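Local coordinates for choline kinase (Streptococcus pneumoniae, PDB 4R78), which probably phosphorylates choline with ATP as a choline kinase of protein kinase-like fold, and holds adenosine monophosphate in this crystal, at residues 276-279 with 284-287; 194-199 with 269-274; 27-32 with 55-60. All blocks are in the same frame, centred on the assembly; numbering follows the deposited sequence.

Interaction 1 of 3, residues 276-279 with 284-287; sequences VYKE and DFGD
Glu279, near the end of helix 257-280, grips the backbone of an Asx turn at Asp284 in the loop that leads to helix 288-303. The polar part rests on one direct hydrogen bond: Phe285 N donates to Glu279 OE2 over 2.8 Å, with an N-H...O angle of 153°, and OE2 accepts with its anti lone pair, the one turned away from OE1. Beyond CG the Glu279 chain is extended, which carries the carboxylate to the loop. Its other oxygen, OE1, accepts from a water 2.8 Å away that also donates to Gly286 O, so the carboxylate is tied to the loop both directly, through OE2, and through a water on OE1. Glu279 OE2 and Asp284 OD1 are 4.1 Å apart, a pair of like charges that may raise the affinity of either for a proton. The apolar part joins Lys278 to the Phe285 ring. Lys278 CB lies 3.6 Å from Phe285 CE2 in an oblique approach, after which the lysine chain bends at chi2 (-72°) and its end leads away. The Phe285 ring also meets that of Trp274, one turn before Lys278. Within the turn itself, Gly286 N donates to Asp284 OD1 over 3.0 Å, from 35° above the carboxylate plane.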
loop_
_atom_site.group_PDB
_atom_site.type_symbol
_atom_site.label_atom_id
_atom_site.label_comp_id
_atom_site.label_asym_id
_atom_site.label_seq_id
_atom_site.Cartn_x
_atom_site.Cartn_y
_atom_site.Cartn_z
ATOM N N VAL A 276 14.171 -3.903 5.576
ATOM C CA VAL A 276 15.186 -3.949 6.634
ATOM C C VAL A 276 14.550 -3.708 8.001
ATOM O O VAL A 276 14.799 -4.461 8.948
ATOM C CB VAL A 276 16.331 -2.945 6.380
ATOM C CG1 VAL A 276 17.375 -3.018 7.492
ATOM C CG2 VAL A 276 16.983 -3.232 5.046
ATOM N N TYR A 277 13.711 -2.678 8.090
ATOM C CA TYR A 277 13.051 -2.338 9.345
ATOM C C TYR A 277 12.132 -3.461 9.836
ATOM O O TYR A 277 12.145 -3.809 11.027
ATOM C CB TYR A 277 12.286 -1.023 9.199
ATOM C CG TYR A 277 11.601 -0.554 10.463
ATOM C CD1 TYR A 277 12.285 -0.505 11.679
ATOM C CD2 TYR A 277 10.273 -0.141 10.438
ATOM C CE1 TYR A 277 11.653 -0.065 12.843
ATOM C CE2 TYR A 277 9.632 0.295 11.594
ATOM C CZ TYR A 277 10.329 0.333 12.788
ATOM O OH TYR A 277 9.697 0.767 13.934
ATOM N N LYS A 278 11.340 -4.027 8.928
ATOM C CA LYS A 278 10.456 -5.132 9.291
ATOM C C LYS A 278 11.230 -6.351 9.780
ATOM O O LYS A 278 10.799 -7.042 10.713
ATOM C CB LYS A 278 9.532 -5.502 8.125
ATOM C CG LYS A 278 8.391 -4.512 7.898
ATOM C CD LYS A 278 7.341 -4.636 9.001
ATOM C CE LYS A 278 6.078 -3.860 8.685
ATOM N NZ LYS A 278 5.087 -4.038 9.788
ATOM N N GLU A 279 12.379 -6.613 9.163
ATOM C CA GLU A 279 13.195 -7.748 9.577
ATOM C C GLU A 279 13.849 -7.520 10.938
ATOM O O GLU A 279 14.012 -8.466 11.709
ATOM C CB GLU A 279 14.213 -8.125 8.499
ATOM C CG GLU A 279 13.553 -8.685 7.239
ATOM C CD GLU A 279 14.541 -9.289 6.265
ATOM O OE1 GLU A 279 15.666 -8.764 6.145
ATOM O OE2 GLU A 279 14.194 -10.295 5.611
ATOM N N ASP A 284 10.996 -12.342 8.481
ATOM C CA ASP A 284 11.994 -12.881 7.564
ATOM C C ASP A 284 11.415 -12.857 6.162
ATOM O O ASP A 284 10.577 -13.687 5.835
ATOM C CB ASP A 284 12.348 -14.324 7.972
ATOM C CG ASP A 284 13.248 -15.037 6.962
ATOM O OD1 ASP A 284 13.840 -14.378 6.080
ATOM O OD2 ASP A 284 13.367 -16.280 7.066
ATOM N N PHE A 285 11.858 -11.903 5.344
ATOM C CA PHE A 285 11.389 -11.797 3.962
ATOM C C PHE A 285 12.451 -12.241 2.960
ATOM O O PHE A 285 12.348 -11.949 1.766
ATOM C CB PHE A 285 10.913 -10.369 3.628
ATOM C CG PHE A 285 9.831 -9.831 4.544
ATOM C CD1 PHE A 285 8.925 -10.678 5.185
ATOM C CD2 PHE A 285 9.707 -8.460 4.741
ATOM C CE1 PHE A 285 7.934 -10.160 6.022
ATOM C CE2 PHE A 285 8.714 -7.939 5.566
ATOM C CZ PHE A 285 7.828 -8.787 6.211
ATOM N N GLY A 286 13.465 -12.953 3.447
ATOM C CA GLY A 286 14.520 -13.480 2.583
ATOM C C GLY A 286 15.180 -12.388 1.767
ATOM O O GLY A 286 15.571 -11.356 2.311
ATOM N N ASP A 287 15.285 -12.615 0.458
ATOM C CA ASP A 287 15.913 -11.661 -0.458
ATOM C C ASP A 287 14.948 -10.649 -1.080
ATOM O O ASP A 287 15.309 -9.955 -2.032
ATOM C CB ASP A 287 16.645 -12.410 -1.573
ATOM C CG ASP A 287 18.049 -12.815 -1.190
ATOM O OD1 ASP A 287 18.440 -12.636 -0.016
ATOM O OD2 ASP A 287 18.764 -13.317 -2.083
HETATM O O HOH W 1 17.141 -10.450 4.465
#

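Interaction 2 of 3, residues 194-199 with 269-274; sequences HIDLVP and TIWSLW
Trp271 brings the benzo side of its indole up to the loop 194-199, where CZ2 lies 4.1 Å from Asp196 OD1. The carboxylate and ring planes are 35° apart and the approach is oblique, with no hydrogen bond between the two side chains. Asp196 CG is anti to the backbone N (chi1 -171°), and the end of the side chain thereby comes nearer the indole. The polar link is indirect: a water in the plane of the Trp271 ring accepts from NE1 at 2.9 Å and donates to Ile195 O at 3.0 Å. Since the CA atoms come no closer than 10.3 Å, between Asp196 and Trp271, the gap is bridged by side chains and this water. On the loop, Asp196 N donates to His194 ND1 over 3.1 Å, only 7° out of the imidazole plane. The loop matches the HxD...N catalytic-loop pattern of kinase-like phosphotransferases, and Asn201 of the AMP pocket bonds Asp196 O. The Asp196 side chain is about 3 Å from a bound MES, probably from the crystallisation liquor, and about 6 Å from AMP, nearest atoms in both cases. The loop joins strands 191-193 and 202-204; helix 257-280 faces it, flanked by helices 149-159 and 288-303.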
loop_
_atom_site.group_PDB
_atom_site.type_symbol
_atom_site.label_atom_id
_atom_site.label_comp_id
_atom_site.label_asym_id
_atom_site.label_seq_id
_atom_site.Cartn_x
_atom_site.Cartn_y
_atom_site.Cartn_z
ATOM N N HIS A 194 -3.692 6.138 -3.595
ATOM C CA HIS A 194 -3.693 4.945 -2.750
ATOM C C HIS A 194 -2.311 4.680 -2.158
ATOM O O HIS A 194 -2.201 4.332 -0.980
ATOM C CB HIS A 194 -4.169 3.728 -3.544
ATOM C CG HIS A 194 -4.234 2.468 -2.740
ATOM N ND1 HIS A 194 -3.114 1.736 -2.407
ATOM C CD2 HIS A 194 -5.289 1.805 -2.207
ATOM C CE1 HIS A 194 -3.474 0.684 -1.694
ATOM N NE2 HIS A 194 -4.790 0.699 -1.565
ATOM N N ILE A 195 -1.278 4.840 -2.991
ATOM C CA ILE A 195 0.149 4.713 -2.623
ATOM C C ILE A 195 0.749 3.299 -2.535
ATOM O O ILE A 195 1.972 3.155 -2.434
ATOM C CB ILE A 195 0.493 5.446 -1.272
ATOM C CG1 ILE A 195 0.058 6.922 -1.336
ATOM C CG2 ILE A 195 1.982 5.299 -0.898
ATOM C CD1 ILE A 195 0.855 7.802 -2.311
ATOM N N ASP A 196 -0.089 2.263 -2.599
ATOM C CA ASP A 196 0.382 0.890 -2.373
ATOM C C ASP A 196 -0.397 -0.111 -3.239
ATOM O O ASP A 196 -1.054 -1.023 -2.723
ATOM C CB ASP A 196 0.377 0.468 -0.892
ATOM C CG ASP A 196 1.072 -0.863 -0.652
ATOM O OD1 ASP A 196 1.988 -1.211 -1.429
ATOM O OD2 ASP A 196 0.701 -1.565 0.312
ATOM N N LEU A 197 -0.288 0.040 -4.560
ATOM C CA LEU A 197 -1.092 -0.748 -5.501
ATOM C C LEU A 197 -0.506 -2.125 -5.859
ATOM O O LEU A 197 -0.347 -2.467 -7.039
ATOM C CB LEU A 197 -1.430 0.075 -6.754
ATOM C CG LEU A 197 -2.354 1.281 -6.527
ATOM C CD1 LEU A 197 -2.553 2.029 -7.827
ATOM C CD2 LEU A 197 -3.699 0.879 -5.931
ATOM N N VAL A 198 -0.186 -2.911 -4.834
ATOM C CA VAL A 198 0.095 -4.338 -5.023
ATOM C C VAL A 198 -1.182 -5.032 -5.519
ATOM O O VAL A 198 -2.289 -4.621 -5.159
ATOM C CB VAL A 198 0.640 -5.020 -3.735
ATOM C CG1 VAL A 198 2.033 -4.507 -3.397
ATOM C CG2 VAL A 198 -0.308 -4.820 -2.543
ATOM N N PRO A 199 -1.039 -6.070 -6.364
ATOM C CA PRO A 199 -2.246 -6.671 -6.935
ATOM C C PRO A 199 -3.164 -7.301 -5.890
ATOM O O PRO A 199 -4.384 -7.310 -6.078
ATOM C CB PRO A 199 -1.703 -7.727 -7.907
ATOM C CG PRO A 199 -0.308 -7.943 -7.520
ATOM C CD PRO A 199 0.193 -6.699 -6.876
ATOM N N THR A 269 13.479 1.698 -3.736
ATOM C CA THR A 269 14.340 2.195 -2.666
ATOM C C THR A 269 13.599 2.173 -1.330
ATOM O O THR A 269 14.067 1.564 -0.360
ATOM C CB THR A 269 14.862 3.616 -2.968
ATOM O OG1 THR A 269 15.552 3.609 -4.225
ATOM C CG2 THR A 269 15.821 4.068 -1.885
ATOM N N ILE A 270 12.435 2.810 -1.299
ATOM C CA ILE A 270 11.638 2.906 -0.080
ATOM C C ILE A 270 11.243 1.537 0.475
ATOM O O ILE A 270 11.448 1.264 1.662
ATOM C CB ILE A 270 10.411 3.829 -0.283
ATOM C CG1 ILE A 270 10.886 5.282 -0.383
ATOM C CG2 ILE A 270 9.388 3.661 0.853
ATOM C CD1 ILE A 270 9.895 6.234 -1.007
ATOM N N TRP A 271 10.696 0.671 -0.372
ATOM C CA TRP A 271 10.259 -0.644 0.108
ATOM C C TRP A 271 11.422 -1.578 0.475
ATOM O O TRP A 271 11.258 -2.475 1.306
ATOM C CB TRP A 271 9.246 -1.295 -0.848
ATOM C CG TRP A 271 7.974 -0.484 -1.017
ATOM C CD1 TRP A 271 7.475 0.024 -2.186
ATOM C CD2 TRP A 271 7.056 -0.078 0.014
ATOM N NE1 TRP A 271 6.307 0.711 -1.952
ATOM C CE2 TRP A 271 6.025 0.664 -0.612
ATOM C CE3 TRP A 271 7.001 -0.273 1.403
ATOM C CZ2 TRP A 271 4.953 1.216 0.101
ATOM C CZ3 TRP A 271 5.932 0.273 2.115
ATOM C CH2 TRP A 271 4.922 1.011 1.460
ATOM N N SER A 272 12.601 -1.359 -0.110
ATOM C CA SER A 272 13.788 -2.098 0.331
ATOM C C SER A 272 14.181 -1.693 1.758
ATOM O O SER A 272 14.627 -2.530 2.540
ATOM C CB SER A 272 14.967 -1.950 -0.645
ATOM O OG SER A 272 15.652 -0.719 -0.485
ATOM N N LEU A 273 13.983 -0.421 2.100
ATOM C CA LEU A 273 14.306 0.066 3.446
ATOM C C LEU A 273 13.247 -0.392 4.451
ATOM O O LEU A 273 13.571 -0.813 5.564
ATOM C CB LEU A 273 14.482 1.590 3.462
ATOM C CG LEU A 273 15.684 2.143 2.682
ATOM C CD1 LEU A 273 15.584 3.654 2.517
ATOM C CD2 LEU A 273 17.021 1.768 3.331
ATOM N N TRP A 274 11.984 -0.338 4.034
ATOM C CA TRP A 274 10.878 -0.944 4.778
ATOM C C TRP A 274 11.193 -2.397 5.164
ATOM O O TRP A 274 10.932 -2.816 6.296
ATOM C CB TRP A 274 9.605 -0.859 3.930
ATOM C CG TRP A 274 8.377 -1.551 4.481
ATOM C CD1 TRP A 274 7.412 -1.003 5.283
ATOM C CD2 TRP A 274 7.976 -2.905 4.239
ATOM N NE1 TRP A 274 6.439 -1.937 5.557
ATOM C CE2 TRP A 274 6.758 -3.112 4.929
ATOM C CE3 TRP A 274 8.528 -3.966 3.504
ATOM C CZ2 TRP A 274 6.088 -4.343 4.918
ATOM C CZ3 TRP A 274 7.861 -5.189 3.487
ATOM C CH2 TRP A 274 6.650 -5.364 4.187
HETATM O O HOH W 2 4.355 1.783 -3.733
#

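Interaction 3 of 3, residues 27-32 with 55-60; sequences EKISSL and AKTTNK
Helix 20-30 packs on the five-stranded antiparallel sheet through Ile29, which meets the end of strand 52-57 at Ala55 and Thr57. Two methyl contacts carry the interface. Ile29 CD1 reaches Ala55 CB at 3.3 Å, tighter than usual for two carbons, and Ile29 CG2 lies 3.9 Å from Thr57 CG2, where the two side chains run at a slant to each other. The isoleucine can touch two residues because its branches diverge: CG2 is anti to the backbone N while CG1 lies beside it (chi1 -75°). Ala55 and Thr57 alternate with Lys56, whose side chain starts away from the helix, as expected for a strand with one face covered. No hydrogen bond crosses between the segments. The polar end of Thr57 is instead engaged in its own turn: OG1 donates to Lys60 O over 2.8 Å, tilted 31° from the carbonyl plane, and Thr57 N donates to the same oxygen over 2.7 Å. Lys60 O thus receives two bonds from one residue at the hairpin between strands 52-57 and 61-66. Val39 and Val64 on the two flanking strands also touch Ile29, completing apolar helix-on-sheet packing in the N-terminal lobe of a protein kinase-like fold.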
loop_
_atom_site.group_PDB
_atom_site.type_symbol
_atom_site.label_atom_id
_atom_site.label_comp_id
_atom_site.label_asym_id
_atom_site.label_seq_id
_atom_site.Cartn_x
_atom_site.Cartn_y
_atom_site.Cartn_z
ATOM N N GLU A 27 -9.166 -8.410 22.262
ATOM C CA GLU A 27 -9.623 -7.323 23.134
ATOM C C GLU A 27 -10.344 -6.206 22.373
ATOM O O GLU A 27 -11.397 -5.737 22.809
ATOM C CB GLU A 27 -8.450 -6.736 23.928
ATOM C CG GLU A 27 -7.861 -7.676 24.973
ATOM C CD GLU A 27 -6.630 -7.105 25.668
ATOM O OE1 GLU A 27 -6.428 -5.870 25.638
ATOM O OE2 GLU A 27 -5.863 -7.899 26.255
ATOM N N LYS A 28 -9.779 -5.792 21.240
ATOM C CA LYS A 28 -10.344 -4.697 20.443
ATOM C C LYS A 28 -11.692 -5.074 19.829
ATOM O O LYS A 28 -12.597 -4.240 19.743
ATOM C CB LYS A 28 -9.369 -4.257 19.339
ATOM C CG LYS A 28 -7.980 -3.843 19.824
ATOM C CD LYS A 28 -7.973 -2.519 20.574
ATOM C CE LYS A 28 -6.580 -2.223 21.110
ATOM N NZ LYS A 28 -6.425 -0.822 21.578
ATOM N N ILE A 29 -11.820 -6.332 19.415
ATOM C CA ILE A 29 -13.047 -6.832 18.791
ATOM C C ILE A 29 -14.176 -7.028 19.800
ATOM O O ILE A 29 -15.354 -6.925 19.446
ATOM C CB ILE A 29 -12.780 -8.116 17.973
ATOM C CG1 ILE A 29 -12.082 -7.740 16.664
ATOM C CG2 ILE A 29 -14.076 -8.884 17.679
ATOM C CD1 ILE A 29 -11.561 -8.905 15.893
ATOM N N SER A 30 -13.813 -7.290 21.055
ATOM C CA SER A 30 -14.792 -7.439 22.136
ATOM C C SER A 30 -15.739 -6.238 22.241
ATOM O O SER A 30 -16.893 -6.389 22.644
ATOM C CB SER A 30 -14.085 -7.685 23.473
ATOM O OG SER A 30 -13.453 -8.955 23.488
ATOM N N SER A 31 -15.249 -5.060 21.857
ATOM C CA SER A 31 -16.049 -3.831 21.856
ATOM C C SER A 31 -17.119 -3.800 20.757
ATOM O O SER A 31 -18.046 -2.987 20.810
ATOM C CB SER A 31 -15.139 -2.603 21.738
ATOM O OG SER A 31 -14.584 -2.499 20.436
ATOM N N LEU A 32 -16.982 -4.675 19.763
ATOM C CA LEU A 32 -17.938 -4.756 18.657
ATOM C C LEU A 32 -19.051 -5.769 18.922
ATOM O O LEU A 32 -19.984 -5.898 18.125
ATOM C CB LEU A 32 -17.225 -5.111 17.347
ATOM C CG LEU A 32 -16.258 -4.098 16.729
ATOM C CD1 LEU A 32 -15.448 -4.762 15.632
ATOM C CD2 LEU A 32 -16.992 -2.876 16.189
ATOM N N ALA A 55 -10.772 -12.985 12.323
ATOM C CA ALA A 55 -11.369 -13.098 13.642
ATOM C C ALA A 55 -12.778 -13.649 13.528
ATOM O O ALA A 55 -13.598 -13.134 12.772
ATOM C CB ALA A 55 -11.386 -11.758 14.327
ATOM N N LYS A 56 -13.048 -14.709 14.283
ATOM C CA LYS A 56 -14.368 -15.321 14.288
ATOM C C LYS A 56 -15.059 -15.067 15.615
ATOM O O LYS A 56 -14.481 -15.284 16.684
ATOM C CB LYS A 56 -14.278 -16.818 13.984
ATOM C CG LYS A 56 -13.827 -17.124 12.560
ATOM C CD LYS A 56 -13.795 -18.618 12.273
ATOM C CE LYS A 56 -13.239 -18.892 10.883
ATOM N NZ LYS A 56 -13.212 -20.342 10.557
ATOM N N THR A 57 -16.286 -14.567 15.532
ATOM C CA THR A 57 -17.130 -14.347 16.697
ATOM C C THR A 57 -18.392 -15.192 16.532
ATOM O O THR A 57 -18.579 -15.827 15.495
ATOM C CB THR A 57 -17.499 -12.851 16.877
ATOM O OG1 THR A 57 -18.404 -12.444 15.846
ATOM C CG2 THR A 57 -16.250 -11.965 16.836
ATOM N N THR A 58 -19.252 -15.191 17.547
ATOM C CA THR A 58 -20.485 -15.992 17.535
ATOM C C THR A 58 -21.274 -15.908 16.218
ATOM O O THR A 58 -21.613 -16.935 15.625
ATOM C CB THR A 58 -21.407 -15.606 18.716
ATOM O OG1 THR A 58 -20.672 -15.681 19.942
ATOM C CG2 THR A 58 -22.619 -16.536 18.795
ATOM N N ASN A 59 -21.555 -14.687 15.769
ATOM C CA ASN A 59 -22.395 -14.468 14.589
ATOM C C ASN A 59 -21.693 -13.757 13.441
ATOM O O ASN A 59 -22.318 -13.443 12.423
ATOM C CB ASN A 59 -23.637 -13.660 14.972
ATOM C CG ASN A 59 -24.578 -14.419 15.880
ATOM O OD1 ASN A 59 -25.103 -13.860 16.844
ATOM N ND2 ASN A 59 -24.807 -15.693 15.575
ATOM N N LYS A 60 -20.398 -13.501 13.601
ATOM C CA LYS A 60 -19.691 -12.636 12.672
ATOM C C LYS A 60 -18.238 -13.033 12.459
ATOM O O LYS A 60 -17.575 -13.529 13.368
ATOM C CB LYS A 60 -19.751 -11.192 13.171
ATOM C CG LYS A 60 -19.594 -10.154 12.084
ATOM C CD LYS A 60 -20.936 -9.745 11.524
ATOM C CE LYS A 60 -20.783 -8.946 10.246
ATOM N NZ LYS A 60 -19.859 -7.793 10.411
#

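Along the chain, interaction 3 comes first, then interaction 2, then interaction 1. Interactions 1 and 2 share helix 257-280 in the helix-rich part of the protein; their centres are 14 Å apart, and they touch where Phe285 CE2 meets Trp274 CZ3 at 3.6 Å. The loop after the helix is therefore packed against the same helix that faces the ligand-side loop 194-199. Interaction 3 belongs to the five-stranded sheet, its centre about 31 Å from each of the others and its nearest atoms about 16 Å from interaction 1 and 20 Å from interaction 2. The contacts thus sample both lobes of the kinase-like fold, with interaction 2 lying nearest the bound AMP.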